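Local coordinates for Iron(III) ABC transporter, periplasmic iron-compound-binding protein (Vibrio cholerae, PDB 5GGY), which probably binds ferric siderophores such as Desferal in the periplasm and delivers them to an inner-membrane ABC transporter for iron uptake, at residues Y46-E54 against S251-G259; P160-P170 against Q217-E228. One frame throughout, in Å; residues are numbered along the deposited sequence.

The two contacts lie about 15 Å apart between centres. Contact 2 is nested along the chain inside the loop that contact 1 closes: residues 46-54 come first, then 160-170 and 217-228, and finally 251-259. In the bilobal fold of this binding-protein family, a long helix, here 130-154, joins the lobes. Contact 1 therefore brings a piece of the N-terminal lobe against the C-terminal lobe, whereas contact 2 belongs to the sheet of the C-terminal lobe. Strands 219-223 and 249-252 are neighbours in that sheet, and R166 NH1 probably hydrogen-bonds S257 OG, tying the sheet of contact 2 to the interlobe region where this family binds its ligands.

Contact 1 (Y46-E54 against S251-G259); sequences YVQWVVQPE and SVRPVWSYG
The W256 indole carries V50 CG2 on one face, 3.8 Å from W256 CG and lying toward the ring's rim, while Y258 CD1 sits over the opposite face. V50 CG2 makes a CH-pi contact with the five-membered ring, 27° off its normal, and the six-membered ring brings CZ3 to 4.0 Å from W49 CE3 at an oblique angle. V50 CB covers a face of the Y46 ring, at whose edge P53 O accepts a bond from Y46 OH. W24 of helix 24-32 adds an edge-to-face contact to the W256 indole. Q52 OE1 lies at the edge of the R253 guanidinium but 4.0 Å from R253 NH1, and a water bridges the two; R253 NE is held by E273 in a salt bridge. P254 CB packs against V51 CG2 at 3.6 Å. The bend of Q52 at chi2 (-79°) turns the amide so that NE2 faces P254 O, in a nearly straight 3.3 Å bond on a carbonyl lone pair. Another water accepts from Q52 NE2 and W256 N. Beside the apolar packing, therefore, a single direct side-chain to backbone bond crosses the contact, and the other polar links run through two waters.

Contact 2 (P160-P170 against Q217-E228); sequences PAVVTLRFANP and QGYVLYFLPFAE
V163 bonds through its N-H to Y219 O and through its O to L221 N, straddling V220, in a parallel beta pair of the mixed sheet in the C-terminal lobe: strand 161-167 runs alongside strand 219-223, their directions 34° apart. Five bonds alternate between them, from Y219 N to A161 O through to F223 N with L165 O. V163 CG1 and V220 CG2 lie side by side at 3.5 Å on one face of the sheet, where L165 CD1 also reaches V220 CG1; on the other face V162 CG1 meets L221 CD1.

Farther along the chain, F167 is the hub of an aromatic cluster. Its CB rests over the centre of the F226 ring, 3.5 Å from F226 CZ. CG then lies 3.6 Å from F226 CE1 and CD2 3.5 Å from F226 CD1, making the two rings an offset stack with planes 19° apart. Farther out, CE2 turns to Y222 and stands 3.7 Å from its CG, the F167 edge approaching the Y222 face. With CG beside the backbone N (chi1 -76°), the ring can serve both partners, while V232 of helix 229-234 packs against F167 and F226.

R166 crosses F223 with an extended chain. F223 CB lies over one face of its guanidinium, and NE is hydrogen-bonded to Y176 on the neighbouring strand. A water accepts from R166 NH2 at 3.0 Å and donates to the carbonyl oxygens of F223 and P225, bridging the arginine to the cis L224-P225 turn.

Contact 1 (Y46-E54 against S251-G259)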
loop_
_atom_site.group_PDB
_atom_site.type_symbol
_atom_site.label_atom_id
_atom_site.label_comp_id
_atom_site.label_asym_id
_atom_site.label_seq_id
_atom_site.Cartn_x
_atom_site.Cartn_y
_atom_site.Cartn_z
ATOM N N TYR A 46 4.671 27.408 0.992
ATOM C CA TYR A 46 4.092 26.095 1.238
ATOM C C TYR A 46 2.570 26.176 1.247
ATOM O O TYR A 46 1.888 25.287 0.739
ATOM C CB TYR A 46 4.609 25.533 2.569
ATOM C CG TYR A 46 4.059 24.171 2.955
ATOM C CD1 TYR A 46 4.788 23.011 2.715
ATOM C CD2 TYR A 46 2.822 24.048 3.580
ATOM C CE1 TYR A 46 4.296 21.770 3.076
ATOM C CE2 TYR A 46 2.321 22.807 3.938
ATOM C CZ TYR A 46 3.063 21.675 3.687
ATOM O OH TYR A 46 2.567 20.444 4.046
ATOM N N VAL A 47 2.048 27.249 1.833
ATOM C CA VAL A 47 0.608 27.464 1.934
ATOM C C VAL A 47 -0.058 27.491 0.559
ATOM O O VAL A 47 -1.154 26.959 0.378
ATOM C CB VAL A 47 0.299 28.780 2.683
ATOM C CG1 VAL A 47 -1.190 29.095 2.648
ATOM C CG2 VAL A 47 0.806 28.697 4.118
ATOM N N GLN A 48 0.620 28.088 -0.414
ATOM C CA GLN A 48 0.053 28.251 -1.749
ATOM C C GLN A 48 0.265 27.025 -2.635
ATOM O O GLN A 48 -0.598 26.681 -3.441
ATOM C CB GLN A 48 0.652 29.485 -2.426
ATOM C CG GLN A 48 0.530 30.757 -1.605
ATOM C CD GLN A 48 -0.911 31.141 -1.332
ATOM O OE1 GLN A 48 -1.787 30.968 -2.180
ATOM N NE2 GLN A 48 -1.164 31.665 -0.138
ATOM N N TRP A 49 1.409 26.366 -2.482
ATOM C CA TRP A 49 1.790 25.289 -3.391
ATOM C C TRP A 49 1.476 23.887 -2.862
ATOM O O TRP A 49 1.216 22.973 -3.649
ATOM C CB TRP A 49 3.283 25.396 -3.726
ATOM C CG TRP A 49 3.622 26.593 -4.566
ATOM C CD1 TRP A 49 4.020 27.824 -4.126
ATOM C CD2 TRP A 49 3.582 26.673 -5.997
ATOM N NE1 TRP A 49 4.235 28.662 -5.195
ATOM C CE2 TRP A 49 3.971 27.979 -6.354
ATOM C CE3 TRP A 49 3.257 25.765 -7.009
ATOM C CZ2 TRP A 49 4.043 28.400 -7.681
ATOM C CZ3 TRP A 49 3.330 26.184 -8.325
ATOM C CH2 TRP A 49 3.720 27.490 -8.649
ATOM N N VAL A 50 1.495 23.715 -1.543
ATOM C CA VAL A 50 1.273 22.397 -0.946
ATOM C C VAL A 50 -0.045 22.314 -0.180
ATOM O O VAL A 50 -0.741 21.297 -0.228
ATOM C CB VAL A 50 2.416 22.013 0.007
ATOM C CG1 VAL A 50 2.242 20.582 0.497
ATOM C CG2 VAL A 50 3.755 22.176 -0.686
ATOM N N VAL A 51 -0.363 23.389 0.538
ATOM C CA VAL A 51 -1.612 23.522 1.291
ATOM C C VAL A 51 -1.754 22.493 2.416
ATOM O O VAL A 51 -1.801 22.857 3.592
ATOM C CB VAL A 51 -2.840 23.420 0.362
ATOM C CG1 VAL A 51 -4.110 23.697 1.140
ATOM C CG2 VAL A 51 -2.709 24.388 -0.804
ATOM N N GLN A 52 -1.831 21.215 2.055
ATOM C CA GLN A 52 -2.001 20.150 3.041
ATOM C C GLN A 52 -0.825 19.172 3.024
ATOM O O GLN A 52 -0.301 18.840 1.958
ATOM C CB GLN A 52 -3.320 19.400 2.806
ATOM C CG GLN A 52 -3.440 18.702 1.456
ATOM C CD GLN A 52 -3.794 19.648 0.322
ATOM O OE1 GLN A 52 -4.721 20.449 0.434
ATOM N NE2 GLN A 52 -3.049 19.564 -0.775
ATOM N N PRO A 53 -0.400 18.706 4.211
ATOM C CA PRO A 53 -0.958 19.024 5.532
ATOM C C PRO A 53 -0.575 20.419 6.024
ATOM O O PRO A 53 0.466 20.947 5.627
ATOM C CB PRO A 53 -0.349 17.948 6.432
ATOM C CG PRO A 53 0.949 17.643 5.794
ATOM C CD PRO A 53 0.713 17.746 4.310
ATOM N N GLU A 54 -1.416 21.005 6.871
ATOM C CA GLU A 54 -1.167 22.346 7.384
ATOM C C GLU A 54 0.034 22.373 8.321
ATOM O O GLU A 54 0.139 21.555 9.234
ATOM C CB GLU A 54 -2.399 22.885 8.112
ATOM C CG GLU A 54 -2.197 24.283 8.681
ATOM C CD GLU A 54 -3.289 24.696 9.648
ATOM O OE1 GLU A 54 -3.139 25.757 10.291
ATOM O OE2 GLU A 54 -4.294 23.962 9.768
ATOM N N SER A 251 -9.122 22.634 -14.160
ATOM C CA SER A 251 -8.038 22.961 -13.245
ATOM C C SER A 251 -8.124 22.093 -11.995
ATOM O O SER A 251 -9.213 21.719 -11.563
ATOM C CB SER A 251 -8.078 24.444 -12.866
ATOM O OG SER A 251 -9.252 24.756 -12.139
ATOM N N VAL A 252 -6.971 21.770 -11.421
ATOM C CA VAL A 252 -6.931 20.979 -10.200
ATOM C C VAL A 252 -6.414 21.820 -9.039
ATOM O O VAL A 252 -5.372 22.467 -9.150
ATOM C CB VAL A 252 -6.044 19.726 -10.367
ATOM C CG1 VAL A 252 -6.109 18.861 -9.118
ATOM C CG2 VAL A 252 -6.472 18.925 -11.587
ATOM N N ARG A 253 -7.150 21.808 -7.931
ATOM C CA ARG A 253 -6.789 22.584 -6.749
ATOM C C ARG A 253 -5.397 22.197 -6.254
ATOM O O ARG A 253 -4.988 21.046 -6.402
ATOM C CB ARG A 253 -7.834 22.394 -5.642
ATOM C CG ARG A 253 -8.017 20.967 -5.165
ATOM C CD ARG A 253 -9.053 20.905 -4.050
ATOM N NE ARG A 253 -9.342 19.535 -3.641
ATOM C CZ ARG A 253 -8.684 18.883 -2.689
ATOM N NH1 ARG A 253 -7.694 19.477 -2.039
ATOM N NH2 ARG A 253 -9.020 17.636 -2.388
ATOM N N PRO A 254 -4.663 23.165 -5.676
ATOM C CA PRO A 254 -3.251 23.010 -5.295
ATOM C C PRO A 254 -2.918 21.729 -4.530
ATOM O O PRO A 254 -3.293 21.571 -3.370
ATOM C CB PRO A 254 -2.999 24.237 -4.415
ATOM C CG PRO A 254 -3.921 25.266 -4.956
ATOM C CD PRO A 254 -5.158 24.524 -5.382
ATOM N N VAL A 255 -2.227 20.815 -5.205
ATOM C CA VAL A 255 -1.661 19.631 -4.569
ATOM C C VAL A 255 -0.236 19.438 -5.065
ATOM O O VAL A 255 0.002 19.346 -6.267
ATOM C CB VAL A 255 -2.475 18.356 -4.859
ATOM C CG1 VAL A 255 -1.796 17.160 -4.226
ATOM C CG2 VAL A 255 -3.898 18.493 -4.337
ATOM N N TRP A 256 0.708 19.381 -4.134
ATOM C CA TRP A 256 2.121 19.296 -4.479
ATOM C C TRP A 256 2.439 17.990 -5.202
ATOM O O TRP A 256 2.250 16.898 -4.660
ATOM C CB TRP A 256 2.978 19.439 -3.219
ATOM C CG TRP A 256 4.439 19.702 -3.471
ATOM C CD1 TRP A 256 5.493 19.023 -2.936
ATOM C CD2 TRP A 256 5.003 20.723 -4.307
ATOM N NE1 TRP A 256 6.679 19.552 -3.387
ATOM C CE2 TRP A 256 6.406 20.596 -4.231
ATOM C CE3 TRP A 256 4.461 21.729 -5.114
ATOM C CZ2 TRP A 256 7.271 21.438 -4.930
ATOM C CZ3 TRP A 256 5.321 22.562 -5.807
ATOM C CH2 TRP A 256 6.710 22.411 -5.712
ATOM N N SER A 257 2.920 18.116 -6.435
ATOM C CA SER A 257 3.209 16.959 -7.271
ATOM C C SER A 257 4.608 16.414 -7.017
ATOM O O SER A 257 5.076 15.524 -7.725
ATOM C CB SER A 257 3.050 17.318 -8.748
ATOM O OG SER A 257 1.801 17.944 -8.995
ATOM N N TYR A 258 5.271 16.960 -6.004
ATOM C CA TYR A 258 6.593 16.493 -5.611
ATOM C C TYR A 258 6.654 16.290 -4.099
ATOM O O TYR A 258 7.594 16.733 -3.440
ATOM C CB TYR A 258 7.669 17.482 -6.061
ATOM C CG TYR A 258 7.418 18.057 -7.439
ATOM C CD1 TYR A 258 6.801 19.293 -7.594
ATOM C CD2 TYR A 258 7.786 17.361 -8.582
ATOM C CE1 TYR A 258 6.566 19.821 -8.843
ATOM C CE2 TYR A 258 7.554 17.883 -9.842
ATOM C CZ TYR A 258 6.943 19.115 -9.966
ATOM O OH TYR A 258 6.704 19.648 -11.213
ATOM N N GLY A 259 5.644 15.617 -3.558
ATOM C CA GLY A 259 5.521 15.459 -2.120
ATOM C C GLY A 259 5.762 14.049 -1.616
ATOM O O GLY A 259 6.478 13.264 -2.239
HETATM O O HOH W 1 -0.418 19.043 -1.358
HETATM O O HOH W 2 -5.740 21.940 -2.136
#

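Contact 2 (P160-P170 against Q217-E228)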
loop_
_atom_site.group_PDB
_atom_site.type_symbol
_atom_site.label_atom_id
_atom_site.label_comp_id
_atom_site.label_asym_id
_atom_site.label_seq_id
_atom_site.Cartn_x
_atom_site.Cartn_y
_atom_site.Cartn_z
ATOM N N PRO A 160 -11.749 7.120 -18.917
ATOM C CA PRO A 160 -11.121 7.949 -19.955
ATOM C C PRO A 160 -9.609 8.081 -19.797
ATOM O O PRO A 160 -9.072 7.820 -18.722
ATOM C CB PRO A 160 -11.798 9.309 -19.767
ATOM C CG PRO A 160 -12.180 9.333 -18.327
ATOM C CD PRO A 160 -12.572 7.924 -17.997
ATOM N N ALA A 161 -8.937 8.485 -20.871
ATOM C CA ALA A 161 -7.500 8.733 -20.831
ATOM C C ALA A 161 -7.225 10.144 -20.324
ATOM O O ALA A 161 -7.860 11.103 -20.762
ATOM C CB ALA A 161 -6.884 8.527 -22.207
ATOM N N VAL A 162 -6.281 10.264 -19.396
ATOM C CA VAL A 162 -5.989 11.544 -18.760
ATOM C C VAL A 162 -4.511 11.908 -18.867
ATOM O O VAL A 162 -3.637 11.067 -18.660
ATOM C CB VAL A 162 -6.393 11.537 -17.267
ATOM C CG1 VAL A 162 -6.047 12.864 -16.604
ATOM C CG2 VAL A 162 -7.875 11.243 -17.115
ATOM N N VAL A 163 -4.237 13.162 -19.205
ATOM C CA VAL A 163 -2.882 13.685 -19.134
ATOM C C VAL A 163 -2.826 14.798 -18.086
ATOM O O VAL A 163 -3.720 15.643 -18.004
ATOM C CB VAL A 163 -2.387 14.205 -20.508
ATOM C CG1 VAL A 163 -3.321 15.267 -21.059
ATOM C CG2 VAL A 163 -0.965 14.729 -20.408
ATOM N N THR A 164 -1.784 14.773 -17.264
ATOM C CA THR A 164 -1.619 15.758 -16.198
ATOM C C THR A 164 -0.403 16.644 -16.446
ATOM O O THR A 164 0.623 16.174 -16.939
ATOM C CB THR A 164 -1.473 15.079 -14.834
ATOM O OG1 THR A 164 -0.854 15.988 -13.917
ATOM C CG2 THR A 164 -0.616 13.825 -14.957
ATOM N N LEU A 165 -0.514 17.920 -16.088
ATOM C CA LEU A 165 0.593 18.847 -16.290
ATOM C C LEU A 165 0.505 20.097 -15.424
ATOM O O LEU A 165 -0.513 20.378 -14.804
ATOM C CB LEU A 165 0.701 19.248 -17.778
ATOM C CG LEU A 165 -0.376 19.960 -18.612
ATOM C CD1 LEU A 165 -1.688 19.186 -18.668
ATOM C CD2 LEU A 165 -0.623 21.406 -18.179
ATOM N N ARG A 166 1.612 20.829 -15.386
ATOM C CA ARG A 166 1.642 22.193 -14.877
ATOM C C ARG A 166 2.146 23.103 -15.993
ATOM O O ARG A 166 2.860 22.659 -16.892
ATOM C CB ARG A 166 2.543 22.320 -13.644
ATOM C CG ARG A 166 2.044 21.596 -12.404
ATOM C CD ARG A 166 2.950 21.889 -11.214
ATOM N NE ARG A 166 2.655 21.036 -10.065
ATOM C CZ ARG A 166 1.881 21.395 -9.045
ATOM N NH1 ARG A 166 1.670 20.554 -8.041
ATOM N NH2 ARG A 166 1.324 22.598 -9.027
ATOM N N PHE A 167 1.773 24.375 -15.937
ATOM C CA PHE A 167 2.232 25.339 -16.926
ATOM C C PHE A 167 3.592 25.919 -16.560
ATOM O O PHE A 167 3.766 26.467 -15.478
ATOM C CB PHE A 167 1.220 26.478 -17.083
ATOM C CG PHE A 167 0.001 26.109 -17.875
ATOM C CD1 PHE A 167 0.041 26.047 -19.258
ATOM C CD2 PHE A 167 -1.189 25.825 -17.237
ATOM C CE1 PHE A 167 -1.088 25.704 -19.984
ATOM C CE2 PHE A 167 -2.316 25.483 -17.960
ATOM C CZ PHE A 167 -2.264 25.423 -19.333
ATOM N N ALA A 168 4.558 25.788 -17.462
ATOM C CA ALA A 168 5.849 26.449 -17.296
ATOM C C ALA A 168 5.661 27.929 -17.585
ATOM O O ALA A 168 6.194 28.798 -16.900
ATOM C CB ALA A 168 6.884 25.849 -18.218
ATOM N N ASN A 169 4.872 28.188 -18.616
ATOM C CA ASN A 169 4.466 29.524 -19.000
ATOM C C ASN A 169 3.271 29.357 -19.936
ATOM O O ASN A 169 2.867 28.229 -20.203
ATOM C CB ASN A 169 5.626 30.288 -19.650
ATOM C CG ASN A 169 6.143 29.623 -20.900
ATOM O OD1 ASN A 169 5.497 29.648 -21.947
ATOM N ND2 ASN A 169 7.338 29.053 -20.808
ATOM N N PRO A 170 2.682 30.461 -20.421
ATOM C CA PRO A 170 1.505 30.296 -21.283
ATOM C C PRO A 170 1.747 29.509 -22.573
ATOM O O PRO A 170 0.773 29.134 -23.211
ATOM C CB PRO A 170 1.115 31.739 -21.595
ATOM C CG PRO A 170 1.541 32.486 -20.396
ATOM C CD PRO A 170 2.826 31.858 -19.968
ATOM N N GLN A 217 -7.752 12.449 -27.487
ATOM C CA GLN A 217 -8.337 11.498 -26.556
ATOM C C GLN A 217 -8.582 12.084 -25.171
ATOM O O GLN A 217 -7.662 12.221 -24.365
ATOM C CB GLN A 217 -7.433 10.267 -26.449
ATOM C CG GLN A 217 -5.951 10.604 -26.325
ATOM C CD GLN A 217 -5.062 9.586 -27.006
ATOM O OE1 GLN A 217 -5.233 8.380 -26.833
ATOM N NE2 GLN A 217 -4.109 10.068 -27.795
ATOM N N GLY A 218 -9.831 12.438 -24.900
ATOM C CA GLY A 218 -10.249 12.730 -23.544
ATOM C C GLY A 218 -9.757 14.010 -22.897
ATOM O O GLY A 218 -9.864 15.096 -23.463
ATOM N N TYR A 219 -9.193 13.863 -21.703
ATOM C CA TYR A 219 -9.148 14.959 -20.741
ATOM C C TYR A 219 -7.753 15.482 -20.400
ATOM O O TYR A 219 -6.765 14.747 -20.413
ATOM C CB TYR A 219 -9.857 14.519 -19.454
ATOM C CG TYR A 219 -11.315 14.157 -19.664
ATOM C CD1 TYR A 219 -12.328 15.027 -19.283
ATOM C CD2 TYR A 219 -11.677 12.948 -20.249
ATOM C CE1 TYR A 219 -13.660 14.705 -19.478
ATOM C CE2 TYR A 219 -13.007 12.619 -20.451
ATOM C CZ TYR A 219 -13.993 13.500 -20.062
ATOM O OH TYR A 219 -15.316 13.174 -20.258
ATOM N N VAL A 220 -7.705 16.774 -20.083
ATOM C CA VAL A 220 -6.477 17.452 -19.690
ATOM C C VAL A 220 -6.653 18.145 -18.344
ATOM O O VAL A 220 -7.543 18.977 -18.173
ATOM C CB VAL A 220 -6.046 18.490 -20.745
ATOM C CG1 VAL A 220 -4.970 19.411 -20.188
ATOM C CG2 VAL A 220 -5.572 17.792 -22.006
ATOM N N LEU A 221 -5.804 17.791 -17.385
ATOM C CA LEU A 221 -5.855 18.388 -16.054
ATOM C C LEU A 221 -4.574 19.160 -15.752
ATOM O O LEU A 221 -3.474 18.641 -15.946
ATOM C CB LEU A 221 -6.079 17.308 -14.990
ATOM C CG LEU A 221 -7.389 16.518 -15.058
ATOM C CD1 LEU A 221 -7.426 15.443 -13.984
ATOM C CD2 LEU A 221 -8.581 17.450 -14.925
ATOM N N TYR A 222 -4.715 20.397 -15.280
ATOM C CA TYR A 222 -3.551 21.192 -14.900
ATOM C C TYR A 222 -3.652 21.675 -13.455
ATOM O O TYR A 222 -4.709 22.119 -13.007
ATOM C CB TYR A 222 -3.361 22.380 -15.853
ATOM C CG TYR A 222 -4.497 23.381 -15.880
ATOM C CD1 TYR A 222 -4.478 24.506 -15.062
ATOM C CD2 TYR A 222 -5.577 23.213 -16.737
ATOM C CE1 TYR A 222 -5.508 25.424 -15.089
ATOM C CE2 TYR A 222 -6.613 24.129 -16.771
ATOM C CZ TYR A 222 -6.574 25.232 -15.944
ATOM O OH TYR A 222 -7.603 26.144 -15.974
ATOM N N PHE A 223 -2.539 21.585 -12.733
ATOM C CA PHE A 223 -2.516 21.888 -11.306
ATOM C C PHE A 223 -2.401 23.378 -11.010
ATOM O O PHE A 223 -1.601 24.089 -11.616
ATOM C CB PHE A 223 -1.360 21.151 -10.621
ATOM C CG PHE A 223 -1.512 19.658 -10.600
ATOM C CD1 PHE A 223 -2.485 19.062 -9.821
ATOM C CD2 PHE A 223 -0.669 18.851 -11.342
ATOM C CE1 PHE A 223 -2.625 17.692 -9.794
ATOM C CE2 PHE A 223 -0.801 17.482 -11.316
ATOM C CZ PHE A 223 -1.781 16.898 -10.544
ATOM N N LEU A 224 -3.214 23.841 -10.067
ATOM C CA LEU A 224 -3.081 25.184 -9.525
ATOM C C LEU A 224 -2.009 25.162 -8.433
ATOM O O LEU A 224 -1.727 24.107 -7.869
ATOM C CB LEU A 224 -4.425 25.678 -8.982
ATOM C CG LEU A 224 -5.541 25.841 -10.019
ATOM C CD1 LEU A 224 -6.836 26.284 -9.358
ATOM C CD2 LEU A 224 -5.130 26.822 -11.108
ATOM N N PRO A 225 -1.396 26.318 -8.134
ATOM C CA PRO A 225 -1.633 27.646 -8.707
ATOM C C PRO A 225 -0.898 27.900 -10.018
ATOM O O PRO A 225 0.185 27.370 -10.254
ATOM C CB PRO A 225 -1.108 28.581 -7.620
ATOM C CG PRO A 225 0.014 27.814 -7.013
ATOM C CD PRO A 225 -0.405 26.366 -7.043
ATOM N N PHE A 226 -1.507 28.727 -10.861
ATOM C CA PHE A 226 -0.861 29.238 -12.061
ATOM C C PHE A 226 -1.297 30.678 -12.289
ATOM O O PHE A 226 -2.464 30.951 -12.554
ATOM C CB PHE A 226 -1.187 28.368 -13.277
ATOM C CG PHE A 226 -0.596 28.882 -14.561
ATOM C CD1 PHE A 226 -1.374 29.012 -15.694
ATOM C CD2 PHE A 226 0.733 29.253 -14.628
ATOM C CE1 PHE A 226 -0.836 29.491 -16.870
ATOM C CE2 PHE A 226 1.273 29.733 -15.800
ATOM C CZ PHE A 226 0.488 29.854 -16.919
ATOM N N ALA A 227 -0.341 31.595 -12.186
ATOM C CA ALA A 227 -0.635 33.026 -12.175
ATOM C C ALA A 227 -1.241 33.538 -13.476
ATOM O O ALA A 227 -1.939 34.548 -13.480
ATOM C CB ALA A 227 0.628 33.814 -11.851
ATOM N N GLU A 228 -0.981 32.845 -14.577
ATOM C CA GLU A 228 -1.445 33.305 -15.883
ATOM C C GLU A 228 -2.459 32.349 -16.500
ATOM O O GLU A 228 -2.474 32.139 -17.708
ATOM C CB GLU A 228 -0.258 33.489 -16.826
ATOM C CG GLU A 228 1.031 33.846 -16.100
ATOM C CD GLU A 228 1.870 34.854 -16.856
ATOM O OE1 GLU A 228 1.624 36.066 -16.688
ATOM O OE2 GLU A 228 2.781 34.443 -17.607
HETATM O O HOH W 3 1.288 25.092 -10.776
HETATM O O HOH W 4 0.042 24.948 -13.953
#